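Local coordinates for coelenterazine-binding protein with bound coelenterazine (Renilla muelleri, PDB 2HPS) that binds coelenterazine, the luciferin of the sea pansy, and in response to calcium makes it available to luciferase for the light-emitting reaction with oxygen, at residues R9-R14 / A175-F180; E34-I39 / D66-A71; D112-G117 / L121-A126. All blocks are in the same frame, centred on the assembly; numbering follows the deposited sequence.

Contact 1. Residues R9-R14 / A175-F180. With CTZ (c2-hydroxy-coelenterazine), chain B.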
loop_
_atom_site.group_PDB
_atom_site.type_symbol
_atom_site.label_atom_id
_atom_site.label_comp_id
_atom_site.label_asym_id
_atom_site.label_seq_id
_atom_site.Cartn_x
_atom_site.Cartn_y
_atom_site.Cartn_z
ATOM N N ARG A 9 1.268 -10.837 16.110
ATOM C CA ARG A 9 0.176 -9.873 15.997
ATOM C C ARG A 9 0.709 -8.450 16.185
ATOM O O ARG A 9 0.324 -7.539 15.451
ATOM C CB ARG A 9 -0.950 -10.166 16.988
ATOM C CG ARG A 9 -2.120 -9.190 16.810
ATOM C CD ARG A 9 -3.293 -9.548 17.691
ATOM N NE ARG A 9 -4.396 -8.601 17.497
ATOM C CZ ARG A 9 -5.303 -8.642 16.518
ATOM N NH1 ARG A 9 -5.288 -9.606 15.594
ATOM N NH2 ARG A 9 -6.242 -7.703 16.467
ATOM N N ALA A 10 1.609 -8.274 17.155
ATOM C CA ALA A 10 2.200 -6.954 17.406
ATOM C C ALA A 10 2.879 -6.417 16.159
ATOM O O ALA A 10 2.653 -5.269 15.770
ATOM C CB ALA A 10 3.206 -7.018 18.576
ATOM N N TYR A 11 3.686 -7.265 15.517
ATOM C CA TYR A 11 4.445 -6.836 14.348
ATOM C C TYR A 11 3.499 -6.527 13.174
ATOM O O TYR A 11 3.649 -5.516 12.494
ATOM C CB TYR A 11 5.488 -7.901 13.966
ATOM C CG TYR A 11 6.248 -7.531 12.713
ATOM C CD1 TYR A 11 7.083 -6.403 12.689
ATOM C CD2 TYR A 11 6.067 -8.251 11.531
ATOM C CE1 TYR A 11 7.766 -6.026 11.521
ATOM C CE2 TYR A 11 6.732 -7.880 10.364
ATOM C CZ TYR A 11 7.571 -6.771 10.359
ATOM O OH TYR A 11 8.243 -6.414 9.211
ATOM N N HIS A 12 2.520 -7.403 12.953
ATOM C CA HIS A 12 1.573 -7.172 11.856
ATOM C C HIS A 12 0.794 -5.883 12.059
ATOM O O HIS A 12 0.662 -5.080 11.126
ATOM C CB HIS A 12 0.625 -8.350 11.657
ATOM C CG HIS A 12 -0.041 -8.328 10.323
ATOM N ND1 HIS A 12 -1.179 -7.593 10.072
ATOM C CD2 HIS A 12 0.318 -8.891 9.143
ATOM C CE1 HIS A 12 -1.498 -7.711 8.793
ATOM N NE2 HIS A 12 -0.616 -8.506 8.213
ATOM N N LEU A 13 0.337 -5.638 13.290
ATOM C CA LEU A 13 -0.354 -4.367 13.568
ATOM C C LEU A 13 0.538 -3.153 13.361
ATOM O O LEU A 13 0.065 -2.088 12.955
ATOM C CB LEU A 13 -0.898 -4.350 15.005
ATOM C CG LEU A 13 -2.097 -5.241 15.317
ATOM C CD1 LEU A 13 -2.301 -5.320 16.840
ATOM C CD2 LEU A 13 -3.358 -4.653 14.658
ATOM N N ARG A 14 1.814 -3.289 13.721
ATOM C CA ARG A 14 2.801 -2.225 13.503
ATOM C C ARG A 14 2.937 -1.896 12.022
ATOM O O ARG A 14 2.934 -0.720 11.642
ATOM C CB ARG A 14 4.152 -2.618 14.095
ATOM C CG ARG A 14 5.205 -1.504 14.049
ATOM C CD ARG A 14 6.486 -1.963 14.790
ATOM N NE ARG A 14 7.535 -0.950 14.732
ATOM C CZ ARG A 14 7.663 0.067 15.578
ATOM N NH1 ARG A 14 6.781 0.243 16.570
ATOM N NH2 ARG A 14 8.674 0.937 15.412
ATOM N N ALA A 175 13.283 -7.379 5.672
ATOM C CA ALA A 175 13.748 -6.092 5.141
ATOM C C ALA A 175 12.712 -5.466 4.203
ATOM O O ALA A 175 12.497 -4.255 4.227
ATOM C CB ALA A 175 15.071 -6.278 4.415
ATOM N N LEU A 176 12.066 -6.290 3.383
ATOM C CA LEU A 176 11.116 -5.773 2.394
ATOM C C LEU A 176 9.896 -5.199 3.095
ATOM O O LEU A 176 9.454 -4.077 2.787
ATOM C CB LEU A 176 10.700 -6.868 1.399
ATOM C CG LEU A 176 11.810 -7.354 0.447
ATOM C CD1 LEU A 176 11.303 -8.513 -0.402
ATOM C CD2 LEU A 176 12.302 -6.199 -0.432
ATOM N N ALA A 177 9.372 -5.942 4.067
ATOM C CA ALA A 177 8.180 -5.449 4.786
ATOM C C ALA A 177 8.515 -4.216 5.614
ATOM O O ALA A 177 7.691 -3.308 5.776
ATOM C CB ALA A 177 7.587 -6.545 5.635
ATOM N N ASN A 178 9.730 -4.169 6.152
ATOM C CA ASN A 178 10.188 -2.997 6.900
ATOM C C ASN A 178 10.407 -1.744 6.048
ATOM O O ASN A 178 10.561 -0.649 6.597
ATOM C CB ASN A 178 11.487 -3.317 7.656
ATOM C CG ASN A 178 11.259 -4.155 8.929
ATOM O OD1 ASN A 178 10.115 -4.394 9.374
ATOM N ND2 ASN A 178 12.381 -4.594 9.541
ATOM N N ALA A 179 10.422 -1.907 4.720
ATOM C CA ALA A 179 10.747 -0.794 3.819
ATOM C C ALA A 179 9.579 -0.309 2.955
ATOM O O ALA A 179 9.559 0.861 2.548
ATOM C CB ALA A 179 11.912 -1.164 2.925
ATOM N N PHE A 180 8.635 -1.208 2.672
ATOM C CA PHE A 180 7.563 -0.960 1.684
ATOM C C PHE A 180 6.783 0.332 1.937
ATOM O O PHE A 180 6.504 1.088 0.982
ATOM C CB PHE A 180 6.614 -2.165 1.632
ATOM C CG PHE A 180 5.619 -2.158 0.472
ATOM C CD1 PHE A 180 5.965 -1.662 -0.781
ATOM C CD2 PHE A 180 4.346 -2.732 0.634
ATOM C CE1 PHE A 180 5.037 -1.681 -1.835
ATOM C CE2 PHE A 180 3.427 -2.762 -0.415
ATOM C CZ PHE A 180 3.772 -2.236 -1.654
HETATM N N1 CTZ B . 1.371 3.615 -0.681
HETATM C C2 CTZ B . 0.636 4.727 -0.410
HETATM C C3 CTZ B . 1.575 5.565 0.337
HETATM N N4 CTZ B . 2.757 4.968 0.463
HETATM C C5 CTZ B . 3.898 5.359 1.069
HETATM C C6 CTZ B . 4.991 4.490 1.062
HETATM N N7 CTZ B . 4.922 3.286 0.455
HETATM C C8 CTZ B . 3.799 2.870 -0.170
HETATM C C9 CTZ B . 2.626 3.775 -0.148
HETATM C C10 CTZ B . -0.803 4.975 -0.796
HETATM C C11 CTZ B . -1.627 3.931 -0.085
HETATM C C12 CTZ B . -2.270 2.941 -0.827
HETATM C C13 CTZ B . -3.025 1.956 -0.202
HETATM C C14 CTZ B . -3.133 1.981 1.192
HETATM C C15 CTZ B . -2.482 2.967 1.948
HETATM C C16 CTZ B . -1.724 3.950 1.307
HETATM O O17 CTZ B . -3.867 1.018 1.805
HETATM O O18 CTZ B . 1.324 6.733 0.832
HETATM C C19 CTZ B . 6.258 4.919 1.696
HETATM C C20 CTZ B . 6.271 5.705 2.851
HETATM C C21 CTZ B . 7.482 6.101 3.413
HETATM C C22 CTZ B . 8.693 5.727 2.811
HETATM C C23 CTZ B . 8.694 4.960 1.655
HETATM C C24 CTZ B . 7.476 4.558 1.093
HETATM O O25 CTZ B . 9.859 6.136 3.381
HETATM C C26 CTZ B . 3.671 1.515 -0.842
HETATM C C27 CTZ B . 4.201 1.615 -2.249
HETATM C C28 CTZ B . 3.363 1.469 -3.353
HETATM C C29 CTZ B . 3.901 1.564 -4.637
HETATM C C30 CTZ B . 5.270 1.822 -4.804
HETATM C C31 CTZ B . 6.110 1.954 -3.699
HETATM C C32 CTZ B . 5.572 1.843 -2.414
#
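The carboxamide oxygen of N178 accepts a hydrogen bond from the hydroxyl of Y11, with 2.8 Å between Y11 OH and N178 OD1, and this one bond carries most of the contact. OD1 lies at the edge of the Y11 ring, in its plane, whereas seen from the asparagine the hydroxyl stands 42° out of the carbonyl plane, above the amide and off the lone-pair directions. The planes of ring and amide are 71° apart. The tyrosine reaches this far because its CG is anti to the backbone N (chi1 177°), which carries the ring away from helix 6-21 and leaves the hydroxyl to do the touching. Beside the bond, the methyl of A177 packs against the tyrosine hydroxyl, with A177 CB 3.6 Å from Y11 OH. The other half of the N178 amide is used as well, since ND2 is hydrogen-bonded to E173 and the amide is thereby held at both ends.

Two residues further on, F180 belongs to the coelenterazine pocket. The benzylic carbon CTZ C26 lies over one face of its ring, offset toward the rim, and F180 CE1 is 3.4 Å from CTZ C27. On the backbone side, F180 O is 2.8 Å from CTZ N7.

The contact thus joins the N-terminal helix to the short C-terminal helix 175-180. Around it, H12 and L13 pack on helix 78-91, L176 and A177 on helix 157-169, and L184 of the C-terminal tail touches both Y11 and N178.

Contact 2. Residues E34-I39 / D66-A71. With CTZ (c2-hydroxy-coelenterazine), chain B.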
loop_
_atom_site.group_PDB
_atom_site.type_symbol
_atom_site.label_atom_id
_atom_site.label_comp_id
_atom_site.label_asym_id
_atom_site.label_seq_id
_atom_site.Cartn_x
_atom_site.Cartn_y
_atom_site.Cartn_z
ATOM N N GLU A 34 -13.158 9.244 2.527
ATOM C CA GLU A 34 -12.684 10.179 1.503
ATOM C C GLU A 34 -11.171 10.382 1.520
ATOM O O GLU A 34 -10.592 10.646 0.487
ATOM C CB GLU A 34 -13.423 11.526 1.513
ATOM C CG GLU A 34 -13.366 12.283 2.805
ATOM C CD GLU A 34 -14.593 12.036 3.667
ATOM O OE1 GLU A 34 -15.194 13.048 4.111
ATOM O OE2 GLU A 34 -14.964 10.846 3.891
ATOM N N ASP A 35 -10.544 10.258 2.692
ATOM C CA ASP A 35 -9.070 10.262 2.782
ATOM C C ASP A 35 -8.475 9.127 1.929
ATOM O O ASP A 35 -7.445 9.296 1.259
ATOM C CB ASP A 35 -8.608 10.097 4.237
ATOM C CG ASP A 35 -9.007 11.274 5.141
ATOM O OD1 ASP A 35 -9.153 12.419 4.662
ATOM O OD2 ASP A 35 -9.144 11.037 6.363
ATOM N N TYR A 36 -9.126 7.970 1.971
ATOM C CA TYR A 36 -8.694 6.827 1.172
ATOM C C TYR A 36 -8.904 7.079 -0.334
ATOM O O TYR A 36 -8.023 6.814 -1.157
ATOM C CB TYR A 36 -9.388 5.553 1.678
ATOM C CG TYR A 36 -8.551 4.297 1.513
ATOM C CD1 TYR A 36 -7.221 4.247 1.978
ATOM C CD2 TYR A 36 -9.096 3.149 0.922
ATOM C CE1 TYR A 36 -6.450 3.087 1.822
ATOM C CE2 TYR A 36 -8.340 1.993 0.774
ATOM C CZ TYR A 36 -7.022 1.967 1.216
ATOM O OH TYR A 36 -6.298 0.801 1.055
ATOM N N GLU A 37 -10.061 7.643 -0.686
ATOM C CA GLU A 37 -10.360 8.027 -2.069
ATOM C C GLU A 37 -9.358 9.038 -2.605
ATOM O O GLU A 37 -9.060 9.038 -3.783
ATOM C CB GLU A 37 -11.765 8.632 -2.165
ATOM C CG GLU A 37 -12.903 7.682 -1.807
ATOM C CD GLU A 37 -14.265 8.327 -2.004
ATOM O OE1 GLU A 37 -14.704 8.393 -3.168
ATOM O OE2 GLU A 37 -14.890 8.761 -1.004
ATOM N N LEU A 38 -8.834 9.903 -1.735
ATOM C CA LEU A 38 -7.834 10.870 -2.172
ATOM C C LEU A 38 -6.609 10.182 -2.776
ATOM O O LEU A 38 -6.050 10.655 -3.761
ATOM C CB LEU A 38 -7.411 11.771 -1.008
ATOM C CG LEU A 38 -6.297 12.798 -1.274
ATOM C CD1 LEU A 38 -6.663 13.784 -2.375
ATOM C CD2 LEU A 38 -5.948 13.541 0.044
ATOM N N ILE A 39 -6.186 9.083 -2.156
ATOM C CA ILE A 39 -5.080 8.278 -2.693
ATOM C C ILE A 39 -5.403 7.781 -4.108
ATOM O O ILE A 39 -4.597 7.941 -5.029
ATOM C CB ILE A 39 -4.743 7.115 -1.746
ATOM C CG1 ILE A 39 -4.198 7.694 -0.444
ATOM C CG2 ILE A 39 -3.725 6.145 -2.409
ATOM C CD1 ILE A 39 -4.081 6.709 0.678
ATOM N N ASP A 66 -14.111 -0.592 2.774
ATOM C CA ASP A 66 -15.134 -1.349 3.508
ATOM C C ASP A 66 -14.511 -2.326 4.499
ATOM O O ASP A 66 -14.934 -2.427 5.656
ATOM C CB ASP A 66 -16.068 -2.093 2.552
ATOM C CG ASP A 66 -16.969 -1.156 1.740
ATOM O OD1 ASP A 66 -17.134 0.035 2.095
ATOM O OD2 ASP A 66 -17.501 -1.619 0.705
ATOM N N GLN A 67 -13.482 -3.038 4.054
ATOM C CA GLN A 67 -12.766 -3.961 4.928
ATOM C C GLN A 67 -12.055 -3.241 6.083
ATOM O O GLN A 67 -11.940 -3.785 7.192
ATOM C CB GLN A 67 -11.754 -4.754 4.108
ATOM C CG GLN A 67 -12.383 -5.484 2.900
ATOM C CD GLN A 67 -11.363 -6.284 2.085
ATOM O OE1 GLN A 67 -11.712 -7.249 1.389
ATOM N NE2 GLN A 67 -10.106 -5.885 2.163
ATOM N N LEU A 68 -11.568 -2.032 5.810
ATOM C CA LEU A 68 -10.825 -1.258 6.802
ATOM C C LEU A 68 -11.747 -0.603 7.833
ATOM O O LEU A 68 -11.281 -0.033 8.813
ATOM C CB LEU A 68 -9.941 -0.210 6.122
ATOM C CG LEU A 68 -8.871 -0.812 5.196
ATOM C CD1 LEU A 68 -8.124 0.289 4.432
ATOM C CD2 LEU A 68 -7.915 -1.712 5.995
ATOM N N GLY A 69 -13.054 -0.713 7.614
ATOM C CA GLY A 69 -14.024 -0.053 8.488
ATOM C C GLY A 69 -14.205 1.419 8.164
ATOM O O GLY A 69 -14.732 2.187 8.990
ATOM N N LEU A 70 -13.771 1.825 6.971
ATOM C CA LEU A 70 -13.906 3.214 6.540
ATOM C C LEU A 70 -15.251 3.404 5.843
ATOM O O LEU A 70 -15.312 3.706 4.648
ATOM C CB LEU A 70 -12.748 3.636 5.636
ATOM C CG LEU A 70 -11.356 3.536 6.255
ATOM C CD1 LEU A 70 -10.345 4.052 5.233
ATOM C CD2 LEU A 70 -11.296 4.343 7.555
ATOM N N ALA A 71 -16.310 3.201 6.624
ATOM C CA ALA A 71 -17.691 3.322 6.161
ATOM C C ALA A 71 -18.024 4.776 5.847
ATOM O O ALA A 71 -17.395 5.686 6.387
ATOM C CB ALA A 71 -18.649 2.756 7.216
HETATM N N1 CTZ B . 1.371 3.615 -0.681
HETATM C C2 CTZ B . 0.636 4.727 -0.410
HETATM C C3 CTZ B . 1.575 5.565 0.337
HETATM N N4 CTZ B . 2.757 4.968 0.463
HETATM C C5 CTZ B . 3.898 5.359 1.069
HETATM C C6 CTZ B . 4.991 4.490 1.062
HETATM N N7 CTZ B . 4.922 3.286 0.455
HETATM C C8 CTZ B . 3.799 2.870 -0.170
HETATM C C9 CTZ B . 2.626 3.775 -0.148
HETATM C C10 CTZ B . -0.803 4.975 -0.796
HETATM C C11 CTZ B . -1.627 3.931 -0.085
HETATM C C12 CTZ B . -2.270 2.941 -0.827
HETATM C C13 CTZ B . -3.025 1.956 -0.202
HETATM C C14 CTZ B . -3.133 1.981 1.192
HETATM C C15 CTZ B . -2.482 2.967 1.948
HETATM C C16 CTZ B . -1.724 3.950 1.307
HETATM O O17 CTZ B . -3.867 1.018 1.805
HETATM O O18 CTZ B . 1.324 6.733 0.832
HETATM C C19 CTZ B . 6.258 4.919 1.696
HETATM C C20 CTZ B . 6.271 5.705 2.851
HETATM C C21 CTZ B . 7.482 6.101 3.413
HETATM C C22 CTZ B . 8.693 5.727 2.811
HETATM C C23 CTZ B . 8.694 4.960 1.655
HETATM C C24 CTZ B . 7.476 4.558 1.093
HETATM O O25 CTZ B . 9.859 6.136 3.381
HETATM C C26 CTZ B . 3.671 1.515 -0.842
HETATM C C27 CTZ B . 4.201 1.615 -2.249
HETATM C C28 CTZ B . 3.363 1.469 -3.353
HETATM C C29 CTZ B . 3.901 1.564 -4.637
HETATM C C30 CTZ B . 5.270 1.822 -4.804
HETATM C C31 CTZ B . 6.110 1.954 -3.699
HETATM C C32 CTZ B . 5.572 1.843 -2.414
#
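Helix 33-47 faces the end of helix 51-68, where a Schellman motif with G69 at positive phi (81°) leads the chain into an inverse gamma turn centred on L70, and Y36 and L70 have the nearest CA atoms, 8.3 Å apart. L68, in the last helical turn, and L70, beyond G69, both point their CB toward Y36. Methyl CD1 of L68 sits over one face of the tyrosine ring in a CH-pi contact, 4.2 Å from L68 CD1 to the Y36 ring centroid and 26° off the normal, lying closest to the phenolic end. L70 works nearer the root of the same side chain, meeting it obliquely, its CD1 being 4.0 Å from Y36 CB. Both leucines cross the tyrosine at about a right angle.

The hydroxyl beyond them serves the ligand. Y36 OH and CTZ O17 share a short hydrogen bond of 2.6 Å, with O17 at the edge of the ring and in its plane; R19 and Q103 also bond to this hydroxyl. Nearly one turn further along, I39 adds an apolar wall to the pocket: its CG2, the branch anti to the backbone N, lies 3.5 Å from CTZ C10.

F61, V64 and A65 of helix 51-68 also pack on Y36, while helix 6-21 meets L68 through R19 and M20, placing the contact between the helices of the two N-terminal EF-hands.

Contact 3. Residues D112-G117 / L121-A126. With CTZ (c2-hydroxy-coelenterazine), chain B.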
loop_
_atom_site.group_PDB
_atom_site.type_symbol
_atom_site.label_atom_id
_atom_site.label_comp_id
_atom_site.label_asym_id
_atom_site.label_seq_id
_atom_site.Cartn_x
_atom_site.Cartn_y
_atom_site.Cartn_z
ATOM N N ASP A 112 4.054 1.308 -14.081
ATOM C CA ASP A 112 4.631 0.617 -15.244
ATOM C C ASP A 112 4.159 1.282 -16.534
ATOM O O ASP A 112 3.211 0.821 -17.156
ATOM C CB ASP A 112 4.190 -0.852 -15.189
ATOM C CG ASP A 112 4.779 -1.717 -16.304
ATOM O OD1 ASP A 112 5.641 -1.243 -17.081
ATOM O OD2 ASP A 112 4.348 -2.881 -16.365
ATOM N N THR A 113 4.835 2.363 -16.916
ATOM C CA THR A 113 4.375 3.210 -18.027
ATOM C C THR A 113 4.430 2.523 -19.383
ATOM O O THR A 113 3.586 2.788 -20.245
ATOM C CB THR A 113 5.103 4.576 -18.085
ATOM O OG1 THR A 113 6.490 4.394 -18.385
ATOM C CG2 THR A 113 4.980 5.302 -16.761
ATOM N N ASP A 114 5.409 1.638 -19.570
ATOM C CA ASP A 114 5.538 0.904 -20.831
ATOM C C ASP A 114 4.630 -0.316 -20.845
ATOM O O ASP A 114 4.446 -0.951 -21.885
ATOM C CB ASP A 114 6.987 0.483 -21.067
ATOM C CG ASP A 114 7.921 1.668 -21.176
ATOM O OD1 ASP A 114 7.664 2.553 -22.036
ATOM O OD2 ASP A 114 8.903 1.720 -20.400
ATOM N N LYS A 115 4.060 -0.636 -19.684
ATOM C CA LYS A 115 3.230 -1.834 -19.497
ATOM C C LYS A 115 3.986 -3.134 -19.858
ATOM O O LYS A 115 3.425 -4.059 -20.462
ATOM C CB LYS A 115 1.896 -1.695 -20.251
ATOM C CG LYS A 115 1.037 -0.496 -19.788
ATOM C CD LYS A 115 0.448 -0.708 -18.378
ATOM C CE LYS A 115 -0.296 0.545 -17.867
ATOM N NZ LYS A 115 0.575 1.768 -17.805
ATOM N N ASP A 116 5.258 -3.196 -19.466
ATOM C CA ASP A 116 6.150 -4.315 -19.813
ATOM C C ASP A 116 6.559 -5.195 -18.620
ATOM O O ASP A 116 7.395 -6.103 -18.755
ATOM C CB ASP A 116 7.408 -3.799 -20.534
ATOM C CG ASP A 116 8.207 -2.797 -19.704
ATOM O OD1 ASP A 116 7.812 -2.498 -18.557
ATOM O OD2 ASP A 116 9.251 -2.309 -20.201
ATOM N N GLY A 117 5.987 -4.913 -17.453
ATOM C CA GLY A 117 6.257 -5.724 -16.272
ATOM C C GLY A 117 7.573 -5.382 -15.584
ATOM O O GLY A 117 8.104 -6.200 -14.825
ATOM N N LEU A 121 13.640 3.409 -11.571
ATOM C CA LEU A 121 13.639 4.394 -10.498
ATOM C C LEU A 121 12.835 5.661 -10.847
ATOM O O LEU A 121 11.984 6.063 -10.050
ATOM C CB LEU A 121 15.060 4.723 -10.016
ATOM C CG LEU A 121 15.186 5.860 -8.996
ATOM C CD1 LEU A 121 14.453 5.554 -7.688
ATOM C CD2 LEU A 121 16.688 6.114 -8.738
ATOM N N PRO A 122 13.116 6.317 -11.999
ATOM C CA PRO A 122 12.306 7.497 -12.329
ATOM C C PRO A 122 10.793 7.238 -12.272
ATOM O O PRO A 122 10.046 8.055 -11.727
ATOM C CB PRO A 122 12.746 7.827 -13.759
ATOM C CG PRO A 122 14.177 7.396 -13.785
ATOM C CD PRO A 122 14.190 6.106 -12.998
ATOM N N GLU A 123 10.351 6.107 -12.812
ATOM C CA GLU A 123 8.922 5.763 -12.797
ATOM C C GLU A 123 8.361 5.621 -11.378
ATOM O O GLU A 123 7.311 6.190 -11.026
ATOM C CB GLU A 123 8.697 4.444 -13.541
ATOM C CG GLU A 123 8.752 4.606 -15.046
ATOM C CD GLU A 123 8.643 3.278 -15.766
ATOM O OE1 GLU A 123 9.382 2.329 -15.411
ATOM O OE2 GLU A 123 7.808 3.186 -16.683
ATOM N N PHE A 124 9.084 4.839 -10.590
ATOM C CA PHE A 124 8.736 4.492 -9.216
ATOM C C PHE A 124 8.724 5.748 -8.344
ATOM O O PHE A 124 7.762 5.990 -7.615
ATOM C CB PHE A 124 9.786 3.505 -8.745
ATOM C CG PHE A 124 9.597 2.991 -7.352
ATOM C CD1 PHE A 124 9.085 1.704 -7.138
ATOM C CD2 PHE A 124 10.011 3.746 -6.252
ATOM C CE1 PHE A 124 8.956 1.196 -5.828
ATOM C CE2 PHE A 124 9.883 3.247 -4.953
ATOM C CZ PHE A 124 9.369 1.980 -4.742
ATOM N N LYS A 125 9.773 6.559 -8.448
ATOM C CA LYS A 125 9.858 7.811 -7.675
ATOM C C LYS A 125 8.724 8.791 -8.013
ATOM O O LYS A 125 8.130 9.394 -7.098
ATOM C CB LYS A 125 11.231 8.458 -7.881
ATOM C CG LYS A 125 11.494 9.743 -7.087
ATOM C CD LYS A 125 12.904 10.286 -7.418
ATOM C CE LYS A 125 13.189 11.652 -6.775
ATOM N NZ LYS A 125 12.372 12.754 -7.405
ATOM N N ALA A 126 8.413 8.943 -9.303
ATOM C CA ALA A 126 7.327 9.841 -9.737
ATOM C C ALA A 126 5.991 9.392 -9.159
ATOM O O ALA A 126 5.197 10.218 -8.667
ATOM C CB ALA A 126 7.248 9.910 -11.265
HETATM N N1 CTZ B . 1.371 3.615 -0.681
HETATM C C2 CTZ B . 0.636 4.727 -0.410
HETATM C C3 CTZ B . 1.575 5.565 0.337
HETATM N N4 CTZ B . 2.757 4.968 0.463
HETATM C C5 CTZ B . 3.898 5.359 1.069
HETATM C C6 CTZ B . 4.991 4.490 1.062
HETATM N N7 CTZ B . 4.922 3.286 0.455
HETATM C C8 CTZ B . 3.799 2.870 -0.170
HETATM C C9 CTZ B . 2.626 3.775 -0.148
HETATM C C10 CTZ B . -0.803 4.975 -0.796
HETATM C C11 CTZ B . -1.627 3.931 -0.085
HETATM C C12 CTZ B . -2.270 2.941 -0.827
HETATM C C13 CTZ B . -3.025 1.956 -0.202
HETATM C C14 CTZ B . -3.133 1.981 1.192
HETATM C C15 CTZ B . -2.482 2.967 1.948
HETATM C C16 CTZ B . -1.724 3.950 1.307
HETATM O O17 CTZ B . -3.867 1.018 1.805
HETATM O O18 CTZ B . 1.324 6.733 0.832
HETATM C C19 CTZ B . 6.258 4.919 1.696
HETATM C C20 CTZ B . 6.271 5.705 2.851
HETATM C C21 CTZ B . 7.482 6.101 3.413
HETATM C C22 CTZ B . 8.693 5.727 2.811
HETATM C C23 CTZ B . 8.694 4.960 1.655
HETATM C C24 CTZ B . 7.476 4.558 1.093
HETATM O O25 CTZ B . 9.859 6.136 3.381
HETATM C C26 CTZ B . 3.671 1.515 -0.842
HETATM C C27 CTZ B . 4.201 1.615 -2.249
HETATM C C28 CTZ B . 3.363 1.469 -3.353
HETATM C C29 CTZ B . 3.901 1.564 -4.637
HETATM C C30 CTZ B . 5.270 1.822 -4.804
HETATM C C31 CTZ B . 6.110 1.954 -3.699
HETATM C C32 CTZ B . 5.572 1.843 -2.414
HETATM O O HOH W 1 7.842 0.863 -17.953
#
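T113 and E123 approach from opposite directions across the EF-hand loop and meet at one carboxylate oxygen, E123 OE2. The amide of T113 bonds to it from above the carboxylate plane, 44° out of it. The threonine hydroxyl also donates to this oxygen, though the 2.5 Å from T113 OG1 to E123 OE2 is doubtfully short. E123 spans the gap because its chain runs extended beyond CG (chi2 175°), while its OE1 is bonded to the amide of S120. D114 crosses E123 at about a right angle, their carboxylates turned 47° apart; a water that accepts from the D114 amide lies within hydrogen-bonding distance of both. Within the loop, D112 OD1 and OD2 accept hydrogen bonds from the amides of D116 and G117 respectively, each on the syn side. From the helix, the F124 side chain leads off to the ligand and sets CZ 3.4 Å from CTZ C31.

D112, D114, D116 and E123 are calcium ligands in a nearly identical protein, but no metal is bound to them here. Without it, hydrogen bonds from amides, a hydroxyl and water probably offset the crowding of acids, as where D112 OD1 lies 2.9 Å from D116 OD1; calcium would be expected to compete for the same oxygens.

Overall arrangement
From the N terminus, helix 6-21 supplies the first half of contact 1, whose partner comes only with helix 175-180, so that this contact spans nearly the whole chain and encloses the other two. Contact 2 closes first, tying helix 33-47 to the end of helix 51-68 across the N-terminal EF-hand pair. Contact 3 follows in series, a short closure within one EF-hand of the C-terminal half that links its loop to helix 121-131. The three lie apart, their centres 21 to 26 Å from one another, yet each brings one or two residues to the same coelenterazine, which is lined by residues from both halves and by F180 near the C terminus.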